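Local coordinates for alpha-ketoglutarate-dependent 2,4-dichlorophenoxyacetate dioxygenase (Bradyrhizobium diazoefficiens, PDB 5BKE), which probably acts as a metal- and 2-oxoglutarate-dependent dioxygenase of the TfdA family, degrading aryloxyalkanoate herbicides, at residues 201-206 against 258-263; 150-155 against 205-210; 18-23 against 46-51; 145-150 against 236-241. One frame throughout, in Å; residues are numbered along the deposited sequence.

Contact 1: 201-206 against 258-263; sequences THPVHR and DNRQTM
The H202 ring is wedged between neighbours: P203 CD lies over one face, the H205 ring covers the other with NE2 offset toward the rim, and D258 OD2 sits at the edge. The H202 NE2–D258 OD2 hydrogen bond, 3.3 Å long, lies close to the ring plane, although ring and carboxylate planes are 77° apart. H202 CG stands anti to the backbone N (chi1 -165°), which carries the ring across to the 258-263 segment, while its ND1 accepts from V204 N. Along one face of the R260 guanidinium come H202 NE2 and P203 CD; D258 OD1 receives R260 NE on its syn lone pair, a 3.0 Å salt bridge. OD1 also takes R260 N, closing an Asx turn, and OD2 accepts from Q261 NE2 at 2.8 Å. Q261 OE1 meets the H205 edge in a weak bond, NE2 to OE1 2.9 Å; the H205 NE2 proton has a stronger partner in D38 O. Were D258 an alanine, R260 would probably lose its close carboxylate partner and H202 NE2 its acceptor here. One buried carboxylate thus joins the 201-206 loop to the turn leading into strand 262-266, and its charge would tend to polarise the H202 imidazole.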
loop_
_atom_site.group_PDB
_atom_site.type_symbol
_atom_site.label_atom_id
_atom_site.label_comp_id
_atom_site.label_asym_id
_atom_site.label_seq_id
_atom_site.Cartn_x
_atom_site.Cartn_y
_atom_site.Cartn_z
ATOM N N THR C 201 11.777 -29.306 4.110
ATOM C CA THR C 201 12.435 -28.004 3.963
ATOM C C THR C 201 13.806 -28.182 3.322
ATOM O O THR C 201 14.631 -28.939 3.826
ATOM C CB THR C 201 12.521 -27.264 5.324
ATOM O OG1 THR C 201 11.198 -26.966 5.787
ATOM C CG2 THR C 201 13.293 -25.949 5.207
ATOM N N HIS C 202 14.036 -27.480 2.211
ATOM C CA HIS C 202 15.300 -27.575 1.480
ATOM C C HIS C 202 16.459 -27.009 2.311
ATOM O O HIS C 202 16.315 -25.939 2.914
ATOM C CB HIS C 202 15.209 -26.861 0.135
ATOM C CG HIS C 202 16.324 -27.213 -0.801
ATOM N ND1 HIS C 202 17.536 -26.557 -0.793
ATOM C CD2 HIS C 202 16.425 -28.181 -1.743
ATOM C CE1 HIS C 202 18.329 -27.092 -1.704
ATOM N NE2 HIS C 202 17.680 -28.080 -2.292
ATOM N N PRO C 203 17.606 -27.725 2.353
ATOM C CA PRO C 203 18.712 -27.289 3.221
ATOM C C PRO C 203 19.420 -25.982 2.823
ATOM O O PRO C 203 20.059 -25.362 3.673
ATOM C CB PRO C 203 19.689 -28.472 3.166
ATOM C CG PRO C 203 19.370 -29.164 1.882
ATOM C CD PRO C 203 17.884 -29.041 1.742
ATOM N N VAL C 204 19.305 -25.570 1.562
ATOM C CA VAL C 204 20.016 -24.391 1.067
ATOM C C VAL C 204 19.123 -23.151 1.163
ATOM O O VAL C 204 19.451 -22.213 1.889
ATOM C CB VAL C 204 20.570 -24.584 -0.377
ATOM C CG1 VAL C 204 21.217 -23.304 -0.897
ATOM C CG2 VAL C 204 21.571 -25.732 -0.425
ATOM N N HIS C 205 18.000 -23.152 0.442
ATOM C CA HIS C 205 17.150 -21.958 0.356
ATOM C C HIS C 205 15.941 -22.000 1.284
ATOM O O HIS C 205 15.201 -21.014 1.388
ATOM C CB HIS C 205 16.743 -21.646 -1.094
ATOM C CG HIS C 205 16.220 -22.826 -1.857
ATOM N ND1 HIS C 205 15.171 -23.603 -1.411
ATOM C CD2 HIS C 205 16.600 -23.353 -3.046
ATOM C CE1 HIS C 205 14.919 -24.547 -2.299
ATOM N NE2 HIS C 205 15.779 -24.425 -3.295
ATOM N N ARG C 206 15.753 -23.140 1.952
ATOM C CA ARG C 206 14.707 -23.333 2.969
ATOM C C ARG C 206 13.247 -23.261 2.480
ATOM O O ARG C 206 12.316 -23.176 3.299
ATOM C CB ARG C 206 14.953 -22.437 4.196
ATOM C CG ARG C 206 16.227 -22.796 4.962
ATOM C CD ARG C 206 16.320 -22.082 6.300
ATOM N NE ARG C 206 15.278 -22.516 7.243
ATOM C CZ ARG C 206 15.370 -23.561 8.065
ATOM N NH1 ARG C 206 16.460 -24.321 8.085
ATOM N NH2 ARG C 206 14.357 -23.854 8.866
ATOM N N ASP C 258 16.430 -32.607 -8.844
ATOM C CA ASP C 258 16.533 -32.677 -7.403
ATOM C C ASP C 258 15.309 -33.390 -6.858
ATOM O O ASP C 258 14.179 -32.880 -6.933
ATOM C CB ASP C 258 16.703 -31.286 -6.781
ATOM C CG ASP C 258 16.999 -31.341 -5.285
ATOM O OD1 ASP C 258 17.086 -32.452 -4.701
ATOM O OD2 ASP C 258 17.164 -30.256 -4.683
ATOM N N ASN C 259 15.543 -34.584 -6.305
ATOM C CA ASN C 259 14.455 -35.411 -5.736
ATOM C C ASN C 259 13.824 -34.767 -4.501
ATOM O O ASN C 259 12.672 -35.049 -4.172
ATOM C CB ASN C 259 14.963 -36.828 -5.418
ATOM C CG ASN C 259 15.195 -37.654 -6.681
ATOM O OD1 ASN C 259 14.244 -38.035 -7.389
ATOM N ND2 ASN C 259 16.462 -37.912 -6.983
ATOM N N ARG C 260 14.586 -33.883 -3.851
ATOM C CA ARG C 260 14.153 -33.182 -2.639
ATOM C C ARG C 260 13.105 -32.068 -2.910
ATOM O O ARG C 260 12.454 -31.593 -1.964
ATOM C CB ARG C 260 15.367 -32.617 -1.877
ATOM C CG ARG C 260 16.507 -33.621 -1.667
ATOM C CD ARG C 260 17.765 -32.976 -1.106
ATOM N NE ARG C 260 18.325 -31.983 -2.020
ATOM C CZ ARG C 260 19.400 -31.236 -1.783
ATOM N NH1 ARG C 260 20.085 -31.360 -0.648
ATOM N NH2 ARG C 260 19.803 -30.362 -2.701
ATOM N N GLN C 261 12.922 -31.714 -4.192
ATOM C CA GLN C 261 12.053 -30.606 -4.623
ATOM C C GLN C 261 11.024 -30.971 -5.692
ATOM O O GLN C 261 10.255 -30.096 -6.117
ATOM C CB GLN C 261 12.901 -29.442 -5.163
ATOM C CG GLN C 261 13.907 -28.884 -4.179
ATOM C CD GLN C 261 14.644 -27.694 -4.730
ATOM O OE1 GLN C 261 14.208 -26.561 -4.545
ATOM N NE2 GLN C 261 15.771 -27.938 -5.413
ATOM N N THR C 262 11.022 -32.234 -6.139
ATOM C CA THR C 262 10.258 -32.641 -7.321
ATOM C C THR C 262 9.603 -34.014 -7.223
ATOM O O THR C 262 9.961 -34.835 -6.376
ATOM C CB THR C 262 11.137 -32.706 -8.597
ATOM O OG1 THR C 262 12.163 -33.698 -8.425
ATOM C CG2 THR C 262 11.757 -31.352 -8.961
ATOM N N MET C 263 8.624 -34.234 -8.101
ATOM C CA MET C 263 8.237 -35.561 -8.555
ATOM C C MET C 263 8.491 -35.653 -10.049
ATOM O O MET C 263 8.640 -34.630 -10.734
ATOM C CB MET C 263 6.765 -35.846 -8.287
ATOM C CG MET C 263 6.452 -36.214 -6.851
ATOM S SD MET C 263 4.889 -37.070 -6.698
ATOM C CE MET C 263 3.738 -35.845 -7.351
#

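Contact 2: 150-155 against 205-210; sequences AYDALD and HRRKSL
D152 OD2 and R207 NH2 form a salt bridge at 2.9 Å; NH2 meets OD2 nearly in line with its C–O bond, while OD2 itself stands 31° out of the guanidinium plane. Since the N-H...O angle is 134°, the bond is bent. The other carboxylate oxygen is served by water 1, which donates to D152 OD1 (2.8 Å) and to K208 O (2.7 Å) and accepts from R207 NE (2.8 Å). Bends at chi2 and chi3 of R207 fold its chain back, bringing NE and NH2 to the water and the carboxylate together. Beside this polar cluster, K208 CB packs over one face of the Y151 ring as a CH-pi contact, 4.0 Å from the centroid, and its CD lies 3.6 Å from Y151 OH. The K208 ammonium is satisfied by a salt bridge to E163. L210 fills the apolar side: its CD1 meets A150 CB, its CG approaches Y151 CB, and its CD2 touches L154 CD1 at 3.9 Å, the two leucines reaching toward each other tip to tip. Helix 147-152 is in this way laid against edge strand 208-210 of the four-stranded antiparallel sheet, with T51 of a neighbouring subunit packing on D152. At the D152 end a direct ion pair is backed by a water that also takes in K208 O, whereas the L210 side chain makes purely apolar contacts at the other.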
loop_
_atom_site.group_PDB
_atom_site.type_symbol
_atom_site.label_atom_id
_atom_site.label_comp_id
_atom_site.label_asym_id
_atom_site.label_seq_id
_atom_site.Cartn_x
_atom_site.Cartn_y
_atom_site.Cartn_z
ATOM N N ALA C 150 3.842 -26.153 -5.922
ATOM C CA ALA C 150 2.652 -26.883 -5.479
ATOM C C ALA C 150 2.337 -26.593 -4.013
ATOM O O ALA C 150 1.199 -26.248 -3.700
ATOM C CB ALA C 150 2.800 -28.381 -5.714
ATOM N N TYR C 151 3.341 -26.705 -3.131
ATOM C CA TYR C 151 3.159 -26.356 -1.710
ATOM C C TYR C 151 2.635 -24.913 -1.508
ATOM O O TYR C 151 1.676 -24.704 -0.769
ATOM C CB TYR C 151 4.430 -26.583 -0.873
ATOM C CG TYR C 151 4.216 -26.223 0.581
ATOM C CD1 TYR C 151 3.702 -27.163 1.484
ATOM C CD2 TYR C 151 4.485 -24.923 1.052
ATOM C CE1 TYR C 151 3.477 -26.827 2.815
ATOM C CE2 TYR C 151 4.259 -24.576 2.381
ATOM C CZ TYR C 151 3.758 -25.530 3.255
ATOM O OH TYR C 151 3.539 -25.200 4.567
ATOM N N ASP C 152 3.269 -23.947 -2.165
ATOM C CA ASP C 152 2.950 -22.531 -1.980
ATOM C C ASP C 152 1.501 -22.174 -2.300
ATOM O O ASP C 152 0.926 -21.299 -1.652
ATOM C CB ASP C 152 3.895 -21.655 -2.796
ATOM C CG ASP C 152 5.315 -21.676 -2.269
ATOM O OD1 ASP C 152 5.537 -21.975 -1.066
ATOM O OD2 ASP C 152 6.219 -21.382 -3.075
ATOM N N ALA C 153 0.939 -22.878 -3.284
ATOM C CA ALA C 153 -0.400 -22.648 -3.816
ATOM C C ALA C 153 -1.513 -23.196 -2.930
ATOM O O ALA C 153 -2.687 -22.951 -3.196
ATOM C CB ALA C 153 -0.511 -23.234 -5.219
ATOM N N LEU C 154 -1.154 -23.954 -1.898
ATOM C CA LEU C 154 -2.144 -24.495 -0.965
ATOM C C LEU C 154 -2.664 -23.377 -0.054
ATOM O O LEU C 154 -1.978 -22.371 0.146
ATOM C CB LEU C 154 -1.549 -25.643 -0.131
ATOM C CG LEU C 154 -1.111 -26.968 -0.774
ATOM C CD1 LEU C 154 -0.325 -27.801 0.231
ATOM C CD2 LEU C 154 -2.289 -27.779 -1.319
ATOM N N ASP C 155 -3.874 -23.546 0.477
ATOM C CA ASP C 155 -4.423 -22.584 1.440
ATOM C C ASP C 155 -3.897 -22.857 2.851
ATOM O O ASP C 155 -3.353 -23.937 3.115
ATOM C CB ASP C 155 -5.958 -22.565 1.406
ATOM C CG ASP C 155 -6.574 -23.917 1.714
ATOM O OD1 ASP C 155 -6.424 -24.424 2.851
ATOM O OD2 ASP C 155 -7.231 -24.471 0.811
ATOM N N HIS C 205 18.000 -23.152 0.442
ATOM C CA HIS C 205 17.150 -21.958 0.356
ATOM C C HIS C 205 15.941 -22.000 1.284
ATOM O O HIS C 205 15.201 -21.014 1.388
ATOM C CB HIS C 205 16.743 -21.646 -1.094
ATOM C CG HIS C 205 16.220 -22.826 -1.857
ATOM N ND1 HIS C 205 15.171 -23.603 -1.411
ATOM C CD2 HIS C 205 16.600 -23.353 -3.046
ATOM C CE1 HIS C 205 14.919 -24.547 -2.299
ATOM N NE2 HIS C 205 15.779 -24.425 -3.295
ATOM N N ARG C 206 15.753 -23.140 1.952
ATOM C CA ARG C 206 14.707 -23.333 2.969
ATOM C C ARG C 206 13.247 -23.261 2.480
ATOM O O ARG C 206 12.316 -23.176 3.299
ATOM C CB ARG C 206 14.953 -22.437 4.196
ATOM C CG ARG C 206 16.227 -22.796 4.962
ATOM C CD ARG C 206 16.320 -22.082 6.300
ATOM N NE ARG C 206 15.278 -22.516 7.243
ATOM C CZ ARG C 206 15.370 -23.561 8.065
ATOM N NH1 ARG C 206 16.460 -24.321 8.085
ATOM N NH2 ARG C 206 14.357 -23.854 8.866
ATOM N N ARG C 207 13.052 -23.324 1.159
ATOM C CA ARG C 207 11.708 -23.465 0.579
ATOM C C ARG C 207 11.076 -24.751 1.103
ATOM O O ARG C 207 11.745 -25.788 1.180
ATOM C CB ARG C 207 11.749 -23.508 -0.951
ATOM C CG ARG C 207 12.174 -22.215 -1.646
ATOM C CD ARG C 207 11.056 -21.186 -1.748
ATOM N NE ARG C 207 9.898 -21.623 -2.536
ATOM C CZ ARG C 207 9.819 -21.610 -3.865
ATOM N NH1 ARG C 207 10.844 -21.196 -4.603
ATOM N NH2 ARG C 207 8.709 -22.017 -4.466
ATOM N N LYS C 208 9.810 -24.653 1.503
ATOM C CA LYS C 208 9.005 -25.803 1.874
ATOM C C LYS C 208 8.436 -26.459 0.617
ATOM O O LYS C 208 8.170 -25.787 -0.380
ATOM C CB LYS C 208 7.865 -25.387 2.800
ATOM C CG LYS C 208 8.276 -25.080 4.223
ATOM C CD LYS C 208 7.048 -25.011 5.113
ATOM C CE LYS C 208 7.435 -25.157 6.572
ATOM N NZ LYS C 208 6.303 -24.820 7.477
ATOM N N SER C 209 8.256 -27.776 0.664
ATOM C CA SER C 209 7.725 -28.518 -0.477
ATOM C C SER C 209 6.996 -29.778 -0.042
ATOM O O SER C 209 7.278 -30.357 1.023
ATOM C CB SER C 209 8.826 -28.841 -1.498
ATOM O OG SER C 209 9.845 -29.629 -0.910
ATOM N N LEU C 210 6.037 -30.173 -0.873
ATOM C CA LEU C 210 5.271 -31.395 -0.680
ATOM C C LEU C 210 6.138 -32.594 -1.043
ATOM O O LEU C 210 6.651 -32.683 -2.154
ATOM C CB LEU C 210 4.001 -31.362 -1.541
ATOM C CG LEU C 210 2.891 -30.369 -1.149
ATOM C CD1 LEU C 210 1.832 -30.223 -2.247
ATOM C CD2 LEU C 210 2.237 -30.800 0.155
HETATM O O HOH W 1 8.022 -23.240 -1.192
#

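Contact 3: 18-23 against 46-51; sequences GLDLRK and HDQDIT
Q48 reaches the 18-23 segment with a chain folded at chi2 (-62°), and almost every atom past CB finds a partner there. Its CG rests 3.8 Å from L21 CD1, and CD lies 3.7 Å from L21 CG, the two side chains crossing at about a right angle. OE1 accepts from L21 N at 2.9 Å in a fairly straight bond (164°), the donor tilted 34° from the carbonyl plane, and it also presses on L21 CB. A water near D20 OD1 also lies 2.9 Å from Q48 OE1. NE2 donates to L19 O at 3.0 Å, approaching nearly along the C=O direction, and makes a weak bond back to H46 O. One amide thus spans the backbone on both sides of D20, the first residue of a type I beta turn running to K23; its OD1 accepts from R22 N, an Asx turn, and holds R22 NE in a salt bridge through a weak bond. The turn follows strand 14-17 and the Q48 loop follows strand 42-45, which are parallel neighbours in the large mixed sheet of this cupin-clan enzyme. With a leucine replacing Q48, L21 N and L19 O would probably lose their shared amide partner, weakening the tie between the two loops. Further along, I50 CG2 packs 3.7 Å from L21 C, and R22 CD lies near D49 O at the exposed margin.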
loop_
_atom_site.group_PDB
_atom_site.type_symbol
_atom_site.label_atom_id
_atom_site.label_comp_id
_atom_site.label_asym_id
_atom_site.label_seq_id
_atom_site.Cartn_x
_atom_site.Cartn_y
_atom_site.Cartn_z
ATOM N N GLY C 18 26.960 -24.650 -22.890
ATOM C CA GLY C 18 28.352 -24.237 -22.724
ATOM C C GLY C 18 29.203 -25.204 -21.910
ATOM O O GLY C 18 30.385 -24.954 -21.718
ATOM N N LEU C 19 28.607 -26.299 -21.432
ATOM C CA LEU C 19 29.357 -27.318 -20.678
ATOM C C LEU C 19 29.453 -28.631 -21.431
ATOM O O LEU C 19 28.477 -29.100 -22.011
ATOM C CB LEU C 19 28.740 -27.571 -19.297
ATOM C CG LEU C 19 28.677 -26.465 -18.244
ATOM C CD1 LEU C 19 28.019 -27.029 -16.997
ATOM C CD2 LEU C 19 30.036 -25.878 -17.890
ATOM N N ASP C 20 30.639 -29.216 -21.418
ATOM C CA ASP C 20 30.865 -30.498 -22.059
ATOM C C ASP C 20 31.030 -31.541 -20.948
ATOM O O ASP C 20 32.046 -31.562 -20.248
ATOM C CB ASP C 20 32.093 -30.394 -22.981
ATOM C CG ASP C 20 32.588 -31.738 -23.496
ATOM O OD1 ASP C 20 31.807 -32.720 -23.599
ATOM O OD2 ASP C 20 33.788 -31.787 -23.824
ATOM N N LEU C 21 30.013 -32.392 -20.800
ATOM C CA LEU C 21 29.947 -33.365 -19.703
ATOM C C LEU C 21 30.807 -34.619 -19.909
ATOM O O LEU C 21 30.869 -35.479 -19.023
ATOM C CB LEU C 21 28.489 -33.725 -19.384
ATOM C CG LEU C 21 27.519 -32.585 -19.004
ATOM C CD1 LEU C 21 26.147 -33.146 -18.657
ATOM C CD2 LEU C 21 28.034 -31.696 -17.870
ATOM N N ARG C 22 31.461 -34.716 -21.071
ATOM C CA ARG C 22 32.502 -35.725 -21.335
ATOM C C ARG C 22 33.777 -35.431 -20.553
ATOM O O ARG C 22 34.591 -36.336 -20.310
ATOM C CB ARG C 22 32.852 -35.762 -22.822
ATOM C CG ARG C 22 31.892 -36.557 -23.685
ATOM C CD ARG C 22 31.363 -35.751 -24.860
ATOM N NE ARG C 22 32.400 -35.084 -25.651
ATOM C CZ ARG C 22 32.929 -35.553 -26.780
ATOM N NH1 ARG C 22 32.544 -36.726 -27.287
ATOM N NH2 ARG C 22 33.856 -34.841 -27.408
ATOM N N LYS C 23 33.942 -34.159 -20.180
ATOM C CA LYS C 23 35.150 -33.654 -19.543
ATOM C C LYS C 23 34.900 -33.228 -18.084
ATOM O O LYS C 23 33.775 -32.824 -17.750
ATOM C CB LYS C 23 35.695 -32.456 -20.343
ATOM C CG LYS C 23 36.238 -32.794 -21.719
ATOM C CD LYS C 23 37.537 -33.595 -21.632
ATOM C CE LYS C 23 37.864 -34.265 -22.956
ATOM N NZ LYS C 23 38.146 -33.259 -24.015
ATOM N N HIS C 46 21.555 -30.543 -23.533
ATOM C CA HIS C 46 21.431 -31.185 -24.847
ATOM C C HIS C 46 22.801 -31.661 -25.357
ATOM O O HIS C 46 23.835 -31.133 -24.946
ATOM C CB HIS C 46 20.750 -30.242 -25.865
ATOM C CG HIS C 46 19.344 -29.870 -25.500
ATOM N ND1 HIS C 46 18.326 -30.795 -25.420
ATOM C CD2 HIS C 46 18.786 -28.675 -25.193
ATOM C CE1 HIS C 46 17.201 -30.187 -25.082
ATOM N NE2 HIS C 46 17.453 -28.899 -24.943
ATOM N N ASP C 47 22.791 -32.657 -26.247
ATOM C CA ASP C 47 24.005 -33.135 -26.938
ATOM C C ASP C 47 25.135 -33.480 -25.964
ATOM O O ASP C 47 26.227 -32.908 -26.015
ATOM C CB ASP C 47 24.481 -32.115 -27.998
ATOM C CG ASP C 47 23.362 -31.664 -28.922
ATOM O OD1 ASP C 47 22.886 -32.494 -29.732
ATOM O OD2 ASP C 47 22.956 -30.476 -28.835
ATOM N N GLN C 48 24.846 -34.400 -25.051
ATOM C CA GLN C 48 25.854 -34.870 -24.108
ATOM C C GLN C 48 26.104 -36.353 -24.347
ATOM O O GLN C 48 25.563 -37.210 -23.645
ATOM C CB GLN C 48 25.452 -34.558 -22.662
ATOM C CG GLN C 48 25.254 -33.076 -22.355
ATOM C CD GLN C 48 26.499 -32.215 -22.535
ATOM O OE1 GLN C 48 27.629 -32.684 -22.409
ATOM N NE2 GLN C 48 26.287 -30.932 -22.826
ATOM N N ASP C 49 26.903 -36.623 -25.381
ATOM C CA ASP C 49 27.244 -37.974 -25.825
ATOM C C ASP C 49 28.304 -38.532 -24.883
ATOM O O ASP C 49 29.514 -38.446 -25.142
ATOM C CB ASP C 49 27.744 -37.937 -27.278
ATOM C CG ASP C 49 27.991 -39.324 -27.876
ATOM O OD1 ASP C 49 27.742 -40.360 -27.219
ATOM O OD2 ASP C 49 28.442 -39.366 -29.040
ATOM N N ILE C 50 27.833 -39.099 -23.783
ATOM C CA ILE C 50 28.709 -39.469 -22.669
ATOM C C ILE C 50 28.732 -40.991 -22.449
ATOM O O ILE C 50 27.780 -41.689 -22.814
ATOM C CB ILE C 50 28.303 -38.721 -21.373
ATOM C CG1 ILE C 50 26.804 -38.952 -21.064
ATOM C CG2 ILE C 50 28.673 -37.235 -21.482
ATOM C CD1 ILE C 50 26.307 -38.331 -19.779
ATOM N N THR C 51 29.831 -41.486 -21.887
ATOM C CA THR C 51 29.928 -42.873 -21.408
ATOM C C THR C 51 29.320 -42.975 -20.002
ATOM O O THR C 51 29.113 -41.963 -19.337
ATOM C CB THR C 51 31.390 -43.362 -21.352
ATOM O OG1 THR C 51 32.119 -42.565 -20.415
ATOM C CG2 THR C 51 32.069 -43.279 -22.726
HETATM O O HOH W 2 29.303 -33.056 -24.774
#

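Contact 4: 145-150 against 236-241; sequences ADMRAA and EHATQP
A238 CB packs against A150 CB at 3.6 Å, close enough that the backbones there come within 4.8 Å, CA to CA. The small side chains allow it: neither alanine carries anything past CB to keep the helices apart. M147 completes the tight patch. Bends at chi2 (-60°) and chi3 fold its thioether back across the neighbouring segment, so that CE lies 3.7 Å from A238 CB, while A145 CB comes within 3.7 Å of A238 O. These residues join the end of helix 224-238 to the junction where strand 142-146 passes into helix 147-152. D146 is the N-cap of that helix: its OD1 takes both R148 N and A149 N, and R148 grips the carboxylate side-on with NE and NH2, the latter 3.0 Å from D146 OD2 in a nearly straight bond. The strand belongs to a three-stranded antiparallel sheet that also holds 262-266, the strand bearing the manganese ligand H264. Beyond the methyl groups the contact is sparser, its residues H237 and T239 partly exposed. H237, its CG anti to the backbone N, points NE2 at the carbonyl O of A150, a 2.8 Å bond lying in the ring plane and 25° out of the carbonyl plane. T239 CG2 only brushes A145 CB at 4.5 Å, and its hydroxyl is bonded back to N235 O, in the last turn of helix 224-238.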
loop_
_atom_site.group_PDB
_atom_site.type_symbol
_atom_site.label_atom_id
_atom_site.label_comp_id
_atom_site.label_asym_id
_atom_site.label_seq_id
_atom_site.Cartn_x
_atom_site.Cartn_y
_atom_site.Cartn_z
ATOM N N ALA C 145 7.324 -32.280 -11.894
ATOM C CA ALA C 145 6.428 -31.407 -11.154
ATOM C C ALA C 145 7.179 -30.707 -10.021
ATOM O O ALA C 145 7.984 -31.333 -9.315
ATOM C CB ALA C 145 5.245 -32.193 -10.626
ATOM N N ASP C 146 6.924 -29.406 -9.880
ATOM C CA ASP C 146 7.597 -28.558 -8.906
ATOM C C ASP C 146 6.828 -28.599 -7.597
ATOM O O ASP C 146 5.772 -27.971 -7.471
ATOM C CB ASP C 146 7.720 -27.118 -9.432
ATOM C CG ASP C 146 8.505 -26.195 -8.497
ATOM O OD1 ASP C 146 8.580 -26.453 -7.269
ATOM O OD2 ASP C 146 9.046 -25.184 -9.001
ATOM N N MET C 147 7.383 -29.319 -6.621
ATOM C CA MET C 147 6.744 -29.517 -5.310
ATOM C C MET C 147 6.708 -28.286 -4.394
ATOM O O MET C 147 5.886 -28.232 -3.465
ATOM C CB MET C 147 7.376 -30.712 -4.581
ATOM C CG MET C 147 7.117 -32.072 -5.234
ATOM S SD MET C 147 5.368 -32.522 -5.350
ATOM C CE MET C 147 5.100 -32.288 -7.103
ATOM N N ARG C 148 7.585 -27.315 -4.652
ATOM C CA ARG C 148 7.631 -26.054 -3.887
ATOM C C ARG C 148 6.506 -25.122 -4.346
ATOM O O ARG C 148 5.740 -24.620 -3.526
ATOM C CB ARG C 148 8.975 -25.345 -4.041
ATOM C CG ARG C 148 10.206 -26.227 -3.916
ATOM C CD ARG C 148 11.393 -25.519 -4.537
ATOM N NE ARG C 148 11.202 -25.257 -5.967
ATOM C CZ ARG C 148 12.139 -24.774 -6.783
ATOM N NH1 ARG C 148 13.370 -24.503 -6.330
ATOM N NH2 ARG C 148 11.834 -24.560 -8.065
ATOM N N ALA C 149 6.409 -24.913 -5.657
ATOM C CA ALA C 149 5.276 -24.207 -6.270
ATOM C C ALA C 149 3.941 -24.821 -5.851
ATOM O O ALA C 149 3.033 -24.096 -5.437
ATOM C CB ALA C 149 5.411 -24.202 -7.783
ATOM N N ALA C 150 3.842 -26.153 -5.922
ATOM C CA ALA C 150 2.652 -26.883 -5.479
ATOM C C ALA C 150 2.337 -26.593 -4.013
ATOM O O ALA C 150 1.199 -26.248 -3.700
ATOM C CB ALA C 150 2.800 -28.381 -5.714
ATOM N N GLU C 236 -3.108 -34.702 -7.013
ATOM C CA GLU C 236 -3.866 -34.062 -8.085
ATOM C C GLU C 236 -3.542 -32.560 -8.165
ATOM O O GLU C 236 -3.350 -32.030 -9.259
ATOM C CB GLU C 236 -5.363 -34.282 -7.893
ATOM C CG GLU C 236 -6.227 -33.905 -9.100
ATOM C CD GLU C 236 -7.712 -33.853 -8.766
ATOM O OE1 GLU C 236 -8.165 -34.617 -7.878
ATOM O OE2 GLU C 236 -8.435 -33.050 -9.395
ATOM N N HIS C 237 -3.467 -31.909 -7.001
ATOM C CA HIS C 237 -3.121 -30.489 -6.891
ATOM C C HIS C 237 -1.728 -30.195 -7.454
ATOM O O HIS C 237 -1.543 -29.236 -8.208
ATOM C CB HIS C 237 -3.215 -30.023 -5.433
ATOM C CG HIS C 237 -2.586 -28.686 -5.192
ATOM N ND1 HIS C 237 -3.214 -27.501 -5.511
ATOM C CD2 HIS C 237 -1.367 -28.348 -4.706
ATOM C CE1 HIS C 237 -2.415 -26.490 -5.219
ATOM N NE2 HIS C 237 -1.286 -26.976 -4.733
ATOM N N ALA C 238 -0.768 -31.041 -7.092
ATOM C CA ALA C 238 0.646 -30.830 -7.392
ATOM C C ALA C 238 1.044 -31.173 -8.813
ATOM O O ALA C 238 2.121 -30.779 -9.255
ATOM C CB ALA C 238 1.502 -31.621 -6.412
ATOM N N THR C 239 0.194 -31.922 -9.513
ATOM C CA THR C 239 0.495 -32.392 -10.879
ATOM C C THR C 239 -0.376 -31.737 -11.966
ATOM O O THR C 239 -0.384 -32.181 -13.127
ATOM C CB THR C 239 0.437 -33.933 -10.991
ATOM O OG1 THR C 239 -0.874 -34.402 -10.648
ATOM C CG2 THR C 239 1.468 -34.566 -10.061
ATOM N N GLN C 240 -1.092 -30.677 -11.583
ATOM C CA GLN C 240 -1.768 -29.785 -12.530
ATOM C C GLN C 240 -0.746 -29.223 -13.532
ATOM O O GLN C 240 0.414 -29.003 -13.161
ATOM C CB GLN C 240 -2.438 -28.620 -11.791
ATOM C CG GLN C 240 -3.604 -29.008 -10.898
ATOM C CD GLN C 240 -4.196 -27.816 -10.174
ATOM O OE1 GLN C 240 -5.153 -27.215 -10.652
ATOM N NE2 GLN C 240 -3.623 -27.456 -9.031
ATOM N N PRO C 241 -1.167 -28.992 -14.797
ATOM C CA PRO C 241 -0.268 -28.506 -15.864
ATOM C C PRO C 241 0.595 -27.286 -15.503
ATOM O O PRO C 241 1.727 -27.188 -15.971
ATOM C CB PRO C 241 -1.234 -28.153 -17.002
ATOM C CG PRO C 241 -2.376 -29.084 -16.794
ATOM C CD PRO C 241 -2.541 -29.192 -15.306
#

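How the contacts relate
Contacts 1, 2 and 4 form one cluster, while contact 3 lies apart, its nearest atoms about 14 Å from contact 1 and farther from the others. Contacts 2 and 4 both use helix 147-152 and share A150, one setting it against strand 208-210, the other against helix 224-238. Contact 1 joins them through the backbone: M263 and Q261 run beside A145 and M147, and H202 N probably bonds R207 O. Contact 4 is the buried one, mostly alanine and methionine packing; contact 1 is partly buried and polar, centred on a carboxylate; contact 2 mixes a water-backed ion pair with leucines; contact 3, farthest from the chain's centre and partly buried with an exposed margin, joins two loops largely by amide-to-backbone bonds.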